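PDB 3IHT: S-adenosyl-L-methionine methyl transferase from Ruegeria pomeroyi DSS-3, which binds S-adenosyl-L-methionine and probably transfers its activated methyl group to an acceptor substrate. Local coordinates for residues Pro43-Gly48 / Glu66-Glu71; Leu47-Gly52 / Ser80-Ala85; Val110-Gly115 / Gly141-Ser146. All blocks are in the same frame, centred on the assembly; numbering follows the deposited sequence.

Contact 1: residues Pro43-Gly48 / Glu66-Glu71; sequences PVYELG and EIYVFE. With SAM (S-adenosylmethionine), chain C.
Glu46 uses both of its backbone polar atoms against the neighbouring strand: its N donates to Tyr68 O at 2.8 Å, and its O accepts from Phe70 N in a nearly straight bond, 175° at the hydrogen. Val44 N to Glu66 O and Tyr68 N to Val44 O continue this parallel pairing of strands 44-47 and 67-71 at one end, and Gly48 N closes it on Phe70 O at the other. Glu46 also sends a buried carboxylate off the sheet. Its chain bends at chi2 (74°), and its two oxygens are satisfied by His111 ND1 and Thr54 OG1.

The face bearing Tyr45, Leu47, Tyr68 and Phe70 is largely apolar. Leu47 CD2 sits over the Phe70 ring, 3.7 Å from its centroid, while Phe70 CE1 lies over one face of the Tyr45 ring, 3.5 Å from Tyr45 CG. With an alanine in place of Phe70, Leu47 CD2 is likely to lose the ring face it packs on, and Tyr45 the ring that covers it.

Glu71 ends the second strand, as an acidic residue does in many Rossmann-like methyltransferases. Its OE1 takes the ribose O3' hydroxyl of SAM (2.6 Å) and its OE2 takes O2' (2.8 Å). Leu49 N also donates to OE1 and Ala73 N to OE2, and these backbone bonds hold the carboxylate in place. A group that accepts at both oxygens suits an unmodified ribose diol.

Contact 2: residues Leu47-Gly52 / Ser80-Ala85; sequences LGLGNG and STPPEA. With SAM (S-adenosylmethionine), chain C.
The branched end of Leu49 meets the CD corner of Pro82, with Leu49 CD2 lying 3.6 Å from Pro82 CD. With CG anti to the backbone N (chi1 180°), Leu49 extends away from the cofactor, and its other methyl, CD1, lies 3.7 Å from Ser80 O. That carbonyl is buried with no polar partner in the model, and Leu49 CD1 is the methyl beside it.

Ser80 approaches differently. Its CB packs against Gly52 O at 3.4 Å, while its hydroxyl turns to Arg15 of the second subunit, which also holds Asn51 OD1. A side chain on Gly52 would run into Ser80 CB, and its backbone angles are themselves those of a glycine. Gly50, with positive phi, occupies the second position of a type II' turn from Leu49 to Gly52.

These glycines belong to the glycine-rich loop after the first strand of Rossmann-like methyltransferases, which presents backbone rather than side chains to SAM: Gly52 N donates to the carboxylate atom SAM O (3.1 Å), and Gly50 N makes a weak bond to SAM O3' (3.0 Å).

Gly52 is the N-cap residue of helix 53-61, whose Tyr55 touches both Leu49 and Pro82. Val69 of strand 67-71 touches the same pair, so Leu49 and Pro82 pack between Val69, on the face of the sheet, and Tyr55 in the first turn of the helix.

Contact 3: residues Val110-Gly115 / Gly141-Ser146; sequences VHADLG and GLMVSS. With SAM (S-adenosylmethionine), chain C.
Ala112 and Met143 pack closely on one face of the sheet, where the terminal CE of the selenomethionine Met143 lies 3.5 Å from Ala112 CB. The small alanine leaves room for this long chain, which bends at chi2 (-79°), its end running forward along the strand from Val110 to Ala112. On the other face His111 crosses Val144, His111 CD2 lying 4.0 Å from Val144 CG1, and its ring is fixed by Glu46 through ND1. Between the faces, Val110 N, Val144 N, Ala112 N and Ser146 N donate in turn to Leu142 O, Val110 O, Val144 O and Ala112 O; the last of these bonds, Ser146 N to Ala112 O at 3.1 Å, is the longest.

The two strands are neighbours in the sheet order 3-2-1-4-5-7-6 of the class I methyltransferase fold, and helix 119-133 joins them in a beta-alpha-beta crossover. Beyond their C-terminal ends the pairing gives way to a wetter region beside the cofactor. Asp113 spans it: OD1 accepts from Ser146 OG (2.7 Å) on its anti side, and OD2 accepts from the amino nitrogen SAM N (2.8 Å). Ser146, as a second-shell residue, thereby steadies the carboxylate that grips the ligand's amino group, whose positive charge an aspartate would suit.

Water takes the place of direct contact farther out. One molecule accepts from Gly115 N (2.7 Å) and donates to Ser146 OG; another accepts from Leu114 N and is only weakly tied to Ser145 OG, whose main partner is Asp147 O. Leu114 CD2 lies 3.7 Å from SAM N9, and Gly115 O lies 3.5 Å from the methyl carbon SAM CE.

Overall arrangement
All three contacts meet SAM at the C-terminal ends of the parallel strands. Contacts 1 and 2 share Leu47 and Gly48, their centres about 8 Å apart, and are tied by Glu71 OE1 to Leu49 N at 2.8 Å, which couples the ribose-binding acid to the glycine-rich turn. Strand 44-47 also borders strand 107-112, so contacts 1 and 3, about 10 Å apart between centres, are joined by the sheet bond Leu47 N to His111 O (2.8 Å) and by Glu46 OE1 to His111 ND1 (2.6 Å). Contacts 2 and 3, about 15 Å apart between centres, approach the cofactor from different directions: the turn contributes Gly52 N to its carboxylate, and 110-115 supplies Asp113 to its amino group.

Contact 1: residues Pro43-Gly48 / Glu66-Glu71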
loop_
_atom_site.group_PDB
_atom_site.type_symbol
_atom_site.label_atom_id
_atom_site.label_comp_id
_atom_site.label_asym_id
_atom_site.label_seq_id
_atom_site.Cartn_x
_atom_site.Cartn_y
_atom_site.Cartn_z
ATOM N N PRO A 43 -13.844 -6.205 22.996
ATOM C CA PRO A 43 -13.668 -6.103 21.546
ATOM C C PRO A 43 -12.384 -5.446 21.068
ATOM O O PRO A 43 -11.669 -4.781 21.811
ATOM C CB PRO A 43 -14.869 -5.252 21.101
ATOM C CG PRO A 43 -15.200 -4.450 22.244
ATOM C CD PRO A 43 -14.930 -5.341 23.466
ATOM N N VAL A 44 -12.119 -5.683 19.798
ATOM C CA VAL A 44 -11.086 -5.011 19.040
ATOM C C VAL A 44 -11.752 -3.855 18.309
ATOM O O VAL A 44 -12.817 -4.025 17.708
ATOM C CB VAL A 44 -10.451 -5.969 18.041
ATOM C CG1 VAL A 44 -9.432 -5.244 17.160
ATOM C CG2 VAL A 44 -9.881 -7.243 18.780
ATOM N N TYR A 45 -11.163 -2.673 18.419
ATOM C CA TYR A 45 -11.645 -1.497 17.699
ATOM C C TYR A 45 -10.690 -1.196 16.565
ATOM O O TYR A 45 -9.483 -1.052 16.785
ATOM C CB TYR A 45 -11.758 -0.246 18.601
ATOM C CG TYR A 45 -12.820 -0.248 19.695
ATOM C CD1 TYR A 45 -13.798 -1.256 19.779
ATOM C CD2 TYR A 45 -12.844 0.756 20.663
ATOM C CE1 TYR A 45 -14.747 -1.272 20.778
ATOM C CE2 TYR A 45 -13.833 0.767 21.660
ATOM C CZ TYR A 45 -14.787 -0.254 21.706
ATOM O OH TYR A 45 -15.749 -0.287 22.699
ATOM N N GLU A 46 -11.233 -1.054 15.360
ATOM C CA GLU A 46 -10.477 -0.703 14.157
ATOM C C GLU A 46 -10.869 0.713 13.770
ATOM O O GLU A 46 -12.008 0.952 13.356
ATOM C CB GLU A 46 -10.829 -1.701 13.036
ATOM C CG GLU A 46 -10.316 -1.368 11.637
ATOM C CD GLU A 46 -8.824 -1.591 11.457
ATOM O OE1 GLU A 46 -8.123 -1.790 12.478
ATOM O OE2 GLU A 46 -8.349 -1.589 10.301
ATOM N N LEU A 47 -9.946 1.662 13.934
ATOM C CA LEU A 47 -10.244 3.063 13.676
ATOM C C LEU A 47 -9.783 3.396 12.268
ATOM O O LEU A 47 -8.557 3.499 11.996
ATOM C CB LEU A 47 -9.565 3.983 14.727
ATOM C CG LEU A 47 -9.863 3.615 16.178
ATOM C CD1 LEU A 47 -9.234 4.643 17.160
ATOM C CD2 LEU A 47 -11.366 3.507 16.430
ATOM N N GLY A 48 -10.742 3.596 11.370
ATOM C CA GLY A 48 -10.440 3.832 9.964
ATOM C C GLY A 48 -10.512 2.550 9.170
ATOM O O GLY A 48 -9.689 1.653 9.334
ATOM N N GLU A 66 -15.138 -9.748 19.219
ATOM C CA GLU A 66 -15.822 -8.967 18.189
ATOM C C GLU A 66 -14.859 -7.915 17.674
ATOM O O GLU A 66 -13.960 -7.487 18.423
ATOM C CB GLU A 66 -17.078 -8.266 18.761
ATOM C CG GLU A 66 -18.062 -9.173 19.494
ATOM C CD GLU A 66 -19.465 -8.561 19.666
ATOM O OE1 GLU A 66 -19.614 -7.553 20.391
ATOM O OE2 GLU A 66 -20.431 -9.125 19.098
ATOM N N ILE A 67 -15.044 -7.489 16.430
ATOM C CA ILE A 67 -14.268 -6.358 15.876
ATOM C C ILE A 67 -15.284 -5.269 15.487
ATOM O O ILE A 67 -16.175 -5.529 14.675
ATOM C CB ILE A 67 -13.415 -6.706 14.656
ATOM C CG1 ILE A 67 -12.444 -7.869 14.936
ATOM C CG2 ILE A 67 -12.656 -5.403 14.148
ATOM C CD1 ILE A 67 -11.934 -8.602 13.658
ATOM N N TYR A 68 -15.200 -4.088 16.105
ATOM C CA TYR A 68 -15.990 -2.923 15.695
ATOM C C TYR A 68 -15.126 -1.978 14.865
ATOM O O TYR A 68 -13.940 -1.708 15.201
ATOM C CB TYR A 68 -16.560 -2.170 16.885
ATOM C CG TYR A 68 -17.627 -2.903 17.611
ATOM C CD1 TYR A 68 -17.291 -3.867 18.547
ATOM C CD2 TYR A 68 -18.980 -2.695 17.323
ATOM C CE1 TYR A 68 -18.281 -4.579 19.213
ATOM C CE2 TYR A 68 -19.967 -3.433 17.962
ATOM C CZ TYR A 68 -19.592 -4.360 18.909
ATOM O OH TYR A 68 -20.523 -5.106 19.591
ATOM N N VAL A 69 -15.716 -1.492 13.768
ATOM C CA VAL A 69 -15.056 -0.636 12.809
ATOM C C VAL A 69 -15.630 0.762 12.884
ATOM O O VAL A 69 -16.840 0.942 12.793
ATOM C CB VAL A 69 -15.200 -1.221 11.352
ATOM C CG1 VAL A 69 -14.618 -0.272 10.335
ATOM C CG2 VAL A 69 -14.531 -2.561 11.236
ATOM N N PHE A 70 -14.744 1.755 13.057
ATOM C CA PHE A 70 -15.105 3.175 13.148
ATOM C C PHE A 70 -14.716 3.825 11.825
ATOM O O PHE A 70 -13.559 3.739 11.393
ATOM C CB PHE A 70 -14.349 3.864 14.282
ATOM C CG PHE A 70 -14.722 3.389 15.665
ATOM C CD1 PHE A 70 -14.384 2.108 16.098
ATOM C CD2 PHE A 70 -15.361 4.241 16.540
ATOM C CE1 PHE A 70 -14.682 1.682 17.372
ATOM C CE2 PHE A 70 -15.665 3.815 17.837
ATOM C CZ PHE A 70 -15.326 2.561 18.248
ATOM N N GLU A 71 -15.678 4.390 11.123
ATOM C CA GLU A 71 -15.402 4.956 9.800
ATOM C C GLU A 71 -16.454 6.028 9.488
ATOM O O GLU A 71 -17.616 5.925 9.897
ATOM C CB GLU A 71 -15.416 3.829 8.726
ATOM C CG GLU A 71 -15.293 4.260 7.315
ATOM C CD GLU A 71 -14.023 5.094 7.052
ATOM O OE1 GLU A 71 -12.913 4.555 7.192
ATOM O OE2 GLU A 71 -14.148 6.274 6.704
HETATM N N SAM C . -6.006 0.489 7.680
HETATM C CA SAM C . -6.764 0.564 6.385
HETATM C C SAM C . -6.409 -0.620 5.455
HETATM O O SAM C . -6.888 -0.723 4.299
HETATM O OXT SAM C . -5.538 -1.443 5.828
HETATM C CB SAM C . -6.589 1.927 5.683
HETATM C CG SAM C . -7.274 3.119 6.389
HETATM S SD SAM C . -7.145 4.708 5.453
HETATM C CE SAM C . -5.341 4.932 5.568
HETATM C "C5'" SAM C . -7.787 5.861 6.742
HETATM C "C4'" SAM C . -9.279 5.768 7.027
HETATM O "O4'" SAM C . -9.558 6.519 8.227
HETATM C "C3'" SAM C . -10.174 6.347 5.926
HETATM O "O3'" SAM C . -11.164 5.415 5.489
HETATM C "C2'" SAM C . -10.784 7.603 6.543
HETATM O "O2'" SAM C . -12.090 8.004 6.083
HETATM C "C1'" SAM C . -10.775 7.234 8.018
HETATM N N9 SAM C . -10.842 8.428 8.902
HETATM C C8 SAM C . -9.916 9.452 8.980
HETATM N N7 SAM C . -10.328 10.343 9.918
HETATM C C5 SAM C . -11.505 9.914 10.434
HETATM C C6 SAM C . -12.340 10.440 11.421
HETATM N N6 SAM C . -12.065 11.618 12.030
HETATM N N1 SAM C . -13.470 9.713 11.749
HETATM C C2 SAM C . -13.810 8.528 11.133
HETATM N N3 SAM C . -12.977 8.017 10.136
HETATM C C4 SAM C . -11.842 8.699 9.813
#

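Contact 2: residues Leu47-Gly52 / Ser80-Ala85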
loop_
_atom_site.group_PDB
_atom_site.type_symbol
_atom_site.label_atom_id
_atom_site.label_comp_id
_atom_site.label_asym_id
_atom_site.label_seq_id
_atom_site.Cartn_x
_atom_site.Cartn_y
_atom_site.Cartn_z
ATOM N N LEU A 47 -9.946 1.662 13.934
ATOM C CA LEU A 47 -10.244 3.063 13.676
ATOM C C LEU A 47 -9.783 3.396 12.268
ATOM O O LEU A 47 -8.557 3.499 11.996
ATOM C CB LEU A 47 -9.565 3.983 14.727
ATOM C CG LEU A 47 -9.863 3.615 16.178
ATOM C CD1 LEU A 47 -9.234 4.643 17.160
ATOM C CD2 LEU A 47 -11.366 3.507 16.430
ATOM N N GLY A 48 -10.742 3.596 11.370
ATOM C CA GLY A 48 -10.440 3.832 9.964
ATOM C C GLY A 48 -10.512 2.550 9.170
ATOM O O GLY A 48 -9.689 1.653 9.334
ATOM N N LEU A 49 -11.479 2.442 8.300
ATOM C CA LEU A 49 -11.625 1.232 7.475
ATOM C C LEU A 49 -10.829 1.301 6.187
ATOM O O LEU A 49 -10.079 0.397 5.855
ATOM C CB LEU A 49 -13.123 1.023 7.161
ATOM C CG LEU A 49 -13.443 -0.199 6.300
ATOM C CD1 LEU A 49 -12.950 -1.534 6.952
ATOM C CD2 LEU A 49 -14.962 -0.230 5.975
ATOM N N GLY A 50 -11.018 2.389 5.434
ATOM C CA GLY A 50 -10.434 2.542 4.111
ATOM C C GLY A 50 -10.736 1.392 3.166
ATOM O O GLY A 50 -11.862 0.890 3.122
ATOM N N ASN A 51 -9.724 0.935 2.445
ATOM C CA ASN A 51 -9.877 -0.216 1.552
ATOM C C ASN A 51 -10.249 -1.483 2.323
ATOM O O ASN A 51 -10.891 -2.371 1.766
ATOM C CB ASN A 51 -8.576 -0.439 0.768
ATOM C CG ASN A 51 -8.670 -1.557 -0.228
ATOM O OD1 ASN A 51 -8.360 -2.710 0.088
ATOM N ND2 ASN A 51 -9.043 -1.219 -1.464
ATOM N N GLY A 52 -9.780 -1.584 3.550
ATOM C CA GLY A 52 -10.149 -2.643 4.466
ATOM C C GLY A 52 -9.140 -3.776 4.632
ATOM O O GLY A 52 -9.481 -4.853 5.171
ATOM N N SER A 80 -14.132 -7.007 2.499
ATOM C CA SER A 80 -13.543 -6.422 3.686
ATOM C C SER A 80 -14.472 -5.380 4.298
ATOM O O SER A 80 -14.014 -4.369 4.824
ATOM C CB SER A 80 -12.164 -5.804 3.329
ATOM O OG SER A 80 -11.381 -6.728 2.612
ATOM N N THR A 81 -15.791 -5.624 4.224
ATOM C CA THR A 81 -16.795 -4.698 4.667
ATOM C C THR A 81 -17.383 -5.212 5.978
ATOM O O THR A 81 -17.878 -6.351 6.001
ATOM C CB THR A 81 -17.912 -4.521 3.590
ATOM O OG1 THR A 81 -17.317 -4.158 2.340
ATOM C CG2 THR A 81 -18.953 -3.470 3.990
ATOM N N PRO A 82 -17.368 -4.394 7.041
ATOM C CA PRO A 82 -17.937 -4.837 8.313
ATOM C C PRO A 82 -19.458 -4.938 8.225
ATOM O O PRO A 82 -20.090 -4.110 7.542
ATOM C CB PRO A 82 -17.564 -3.728 9.303
ATOM C CG PRO A 82 -17.405 -2.513 8.462
ATOM C CD PRO A 82 -16.792 -3.039 7.154
ATOM N N PRO A 83 -20.036 -5.943 8.885
ATOM C CA PRO A 83 -21.487 -5.970 9.058
ATOM C C PRO A 83 -21.967 -4.730 9.780
ATOM O O PRO A 83 -21.274 -4.230 10.687
ATOM C CB PRO A 83 -21.732 -7.184 9.959
ATOM C CG PRO A 83 -20.486 -7.887 10.069
ATOM C CD PRO A 83 -19.363 -7.016 9.609
ATOM N N GLU A 84 -23.154 -4.273 9.414
ATOM C CA GLU A 84 -23.744 -3.063 9.968
ATOM C C GLU A 84 -23.718 -3.022 11.508
ATOM O O GLU A 84 -23.422 -1.952 12.073
ATOM C CB GLU A 84 -25.181 -2.865 9.429
ATOM C CG GLU A 84 -25.773 -1.523 9.722
ATOM C CD GLU A 84 -25.127 -0.402 8.896
ATOM O OE1 GLU A 84 -24.592 -0.685 7.809
ATOM O OE2 GLU A 84 -25.121 0.767 9.363
ATOM N N ALA A 85 -23.954 -4.169 12.164
ATOM C CA ALA A 85 -24.025 -4.210 13.637
ATOM C C ALA A 85 -22.676 -3.870 14.281
ATOM O O ALA A 85 -22.654 -3.382 15.394
ATOM C CB ALA A 85 -24.532 -5.588 14.147
HETATM N N SAM C . -6.006 0.489 7.680
HETATM C CA SAM C . -6.764 0.564 6.385
HETATM C C SAM C . -6.409 -0.620 5.455
HETATM O O SAM C . -6.888 -0.723 4.299
HETATM O OXT SAM C . -5.538 -1.443 5.828
HETATM C CB SAM C . -6.589 1.927 5.683
HETATM C CG SAM C . -7.274 3.119 6.389
HETATM S SD SAM C . -7.145 4.708 5.453
HETATM C CE SAM C . -5.341 4.932 5.568
HETATM C "C5'" SAM C . -7.787 5.861 6.742
HETATM C "C4'" SAM C . -9.279 5.768 7.027
HETATM O "O4'" SAM C . -9.558 6.519 8.227
HETATM C "C3'" SAM C . -10.174 6.347 5.926
HETATM O "O3'" SAM C . -11.164 5.415 5.489
HETATM C "C2'" SAM C . -10.784 7.603 6.543
HETATM O "O2'" SAM C . -12.090 8.004 6.083
HETATM C "C1'" SAM C . -10.775 7.234 8.018
HETATM N N9 SAM C . -10.842 8.428 8.902
HETATM C C8 SAM C . -9.916 9.452 8.980
HETATM N N7 SAM C . -10.328 10.343 9.918
HETATM C C5 SAM C . -11.505 9.914 10.434
HETATM C C6 SAM C . -12.340 10.440 11.421
HETATM N N6 SAM C . -12.065 11.618 12.030
HETATM N N1 SAM C . -13.470 9.713 11.749
HETATM C C2 SAM C . -13.810 8.528 11.133
HETATM N N3 SAM C . -12.977 8.017 10.136
HETATM C C4 SAM C . -11.842 8.699 9.813
#

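Contact 3: residues Val110-Gly115 / Gly141-Ser146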
loop_
_atom_site.group_PDB
_atom_site.type_symbol
_atom_site.label_atom_id
_atom_site.label_comp_id
_atom_site.label_asym_id
_atom_site.label_seq_id
_atom_site.Cartn_x
_atom_site.Cartn_y
_atom_site.Cartn_z
ATOM N N VAL A 110 -7.074 -1.631 20.414
ATOM C CA VAL A 110 -7.511 -0.515 19.566
ATOM C C VAL A 110 -6.409 -0.298 18.540
ATOM O O VAL A 110 -5.232 -0.105 18.900
ATOM C CB VAL A 110 -7.815 0.795 20.373
ATOM C CG1 VAL A 110 -8.207 1.981 19.442
ATOM C CG2 VAL A 110 -8.898 0.519 21.447
ATOM N N HIS A 111 -6.788 -0.392 17.259
ATOM C CA HIS A 111 -5.873 -0.194 16.141
ATOM C C HIS A 111 -6.270 1.046 15.365
ATOM O O HIS A 111 -7.444 1.171 14.974
ATOM C CB HIS A 111 -5.879 -1.388 15.173
ATOM C CG HIS A 111 -5.048 -1.141 13.951
ATOM N ND1 HIS A 111 -5.541 -1.250 12.664
ATOM C CD2 HIS A 111 -3.750 -0.763 13.827
ATOM C CE1 HIS A 111 -4.585 -0.915 11.808
ATOM N NE2 HIS A 111 -3.496 -0.593 12.490
ATOM N N ALA A 112 -5.325 1.965 15.156
ATOM C CA ALA A 112 -5.569 3.160 14.368
ATOM C C ALA A 112 -4.608 3.266 13.199
ATOM O O ALA A 112 -3.386 3.191 13.369
ATOM C CB ALA A 112 -5.506 4.436 15.261
ATOM N N ASP A 113 -5.176 3.468 12.012
ATOM C CA ASP A 113 -4.426 3.792 10.807
ATOM C C ASP A 113 -5.246 4.891 10.091
ATOM O O ASP A 113 -5.907 4.649 9.091
ATOM C CB ASP A 113 -4.271 2.526 9.932
ATOM C CG ASP A 113 -3.425 2.744 8.690
ATOM O OD1 ASP A 113 -2.481 3.590 8.715
ATOM O OD2 ASP A 113 -3.719 2.054 7.640
ATOM N N LEU A 114 -5.285 6.059 10.717
ATOM C CA LEU A 114 -6.169 7.152 10.339
ATOM C C LEU A 114 -5.491 8.192 9.441
ATOM O O LEU A 114 -6.162 9.127 8.950
ATOM C CB LEU A 114 -6.709 7.830 11.607
ATOM C CG LEU A 114 -7.655 6.947 12.443
ATOM C CD1 LEU A 114 -7.568 7.310 13.979
ATOM C CD2 LEU A 114 -9.074 7.071 11.898
ATOM N N GLY A 115 -4.187 8.035 9.209
ATOM C CA GLY A 115 -3.422 9.028 8.479
ATOM C C GLY A 115 -3.761 9.142 7.012
ATOM O O GLY A 115 -4.132 8.147 6.365
ATOM N N GLY A 141 -5.114 -4.055 27.984
ATOM C CA GLY A 141 -5.397 -3.723 26.595
ATOM C C GLY A 141 -4.242 -3.045 25.901
ATOM O O GLY A 141 -3.451 -2.337 26.534
ATOM N N LEU A 142 -4.159 -3.242 24.591
ATOM C CA LEU A 142 -3.100 -2.641 23.792
ATOM C C LEU A 142 -3.680 -1.671 22.758
ATOM O O LEU A 142 -4.868 -1.814 22.332
ATOM C CB LEU A 142 -2.281 -3.727 23.102
ATOM C CG LEU A 142 -1.537 -4.713 24.006
ATOM C CD1 LEU A 142 -0.789 -5.737 23.150
ATOM C CD2 LEU A 142 -0.560 -3.995 24.931
HETATM N N MSE A 143 -2.861 -0.681 22.390
HETATM C CA MSE A 143 -3.188 0.320 21.378
HETATM C C MSE A 143 -2.071 0.292 20.352
HETATM O O MSE A 143 -0.894 0.427 20.697
HETATM C CB MSE A 143 -3.398 1.709 22.035
HETATM C CG MSE A 143 -4.179 2.686 21.187
HETATM SE SE MSE A 143 -3.063 3.482 19.829
HETATM C CE MSE A 143 -4.498 3.795 18.583
ATOM N N VAL A 144 -2.408 0.030 19.090
ATOM C CA VAL A 144 -1.426 0.001 17.993
ATOM C C VAL A 144 -1.800 1.101 16.999
ATOM O O VAL A 144 -2.960 1.197 16.570
ATOM C CB VAL A 144 -1.412 -1.349 17.271
ATOM C CG1 VAL A 144 -0.472 -1.351 16.051
ATOM C CG2 VAL A 144 -1.076 -2.478 18.256
ATOM N N SER A 145 -0.823 1.935 16.662
ATOM C CA SER A 145 -1.072 3.062 15.774
ATOM C C SER A 145 0.042 3.232 14.753
ATOM O O SER A 145 1.166 2.926 15.014
ATOM C CB SER A 145 -1.147 4.364 16.582
ATOM O OG SER A 145 -1.606 5.459 15.750
ATOM N N SER A 146 -0.319 3.737 13.570
ATOM C CA SER A 146 0.655 4.113 12.576
ATOM C C SER A 146 1.117 5.565 12.761
ATOM O O SER A 146 1.918 6.051 11.963
ATOM C CB SER A 146 0.108 3.869 11.161
ATOM O OG SER A 146 -1.221 4.337 11.015
HETATM N N SAM C . -6.006 0.489 7.680
HETATM C CA SAM C . -6.764 0.564 6.385
HETATM C C SAM C . -6.409 -0.620 5.455
HETATM O O SAM C . -6.888 -0.723 4.299
HETATM O OXT SAM C . -5.538 -1.443 5.828
HETATM C CB SAM C . -6.589 1.927 5.683
HETATM C CG SAM C . -7.274 3.119 6.389
HETATM S SD SAM C . -7.145 4.708 5.453
HETATM C CE SAM C . -5.341 4.932 5.568
HETATM C "C5'" SAM C . -7.787 5.861 6.742
HETATM C "C4'" SAM C . -9.279 5.768 7.027
HETATM O "O4'" SAM C . -9.558 6.519 8.227
HETATM C "C3'" SAM C . -10.174 6.347 5.926
HETATM O "O3'" SAM C . -11.164 5.415 5.489
HETATM C "C2'" SAM C . -10.784 7.603 6.543
HETATM O "O2'" SAM C . -12.090 8.004 6.083
HETATM C "C1'" SAM C . -10.775 7.234 8.018
HETATM N N9 SAM C . -10.842 8.428 8.902
HETATM C C8 SAM C . -9.916 9.452 8.980
HETATM N N7 SAM C . -10.328 10.343 9.918
HETATM C C5 SAM C . -11.505 9.914 10.434
HETATM C C6 SAM C . -12.340 10.440 11.421
HETATM N N6 SAM C . -12.065 11.618 12.030
HETATM N N1 SAM C . -13.470 9.713 11.749
HETATM C C2 SAM C . -13.810 8.528 11.133
HETATM N N3 SAM C . -12.977 8.017 10.136
HETATM C C4 SAM C . -11.842 8.699 9.813
HETATM O O HOH W 1 -3.518 6.393 13.183
HETATM O O HOH W 2 -1.949 6.932 10.157
#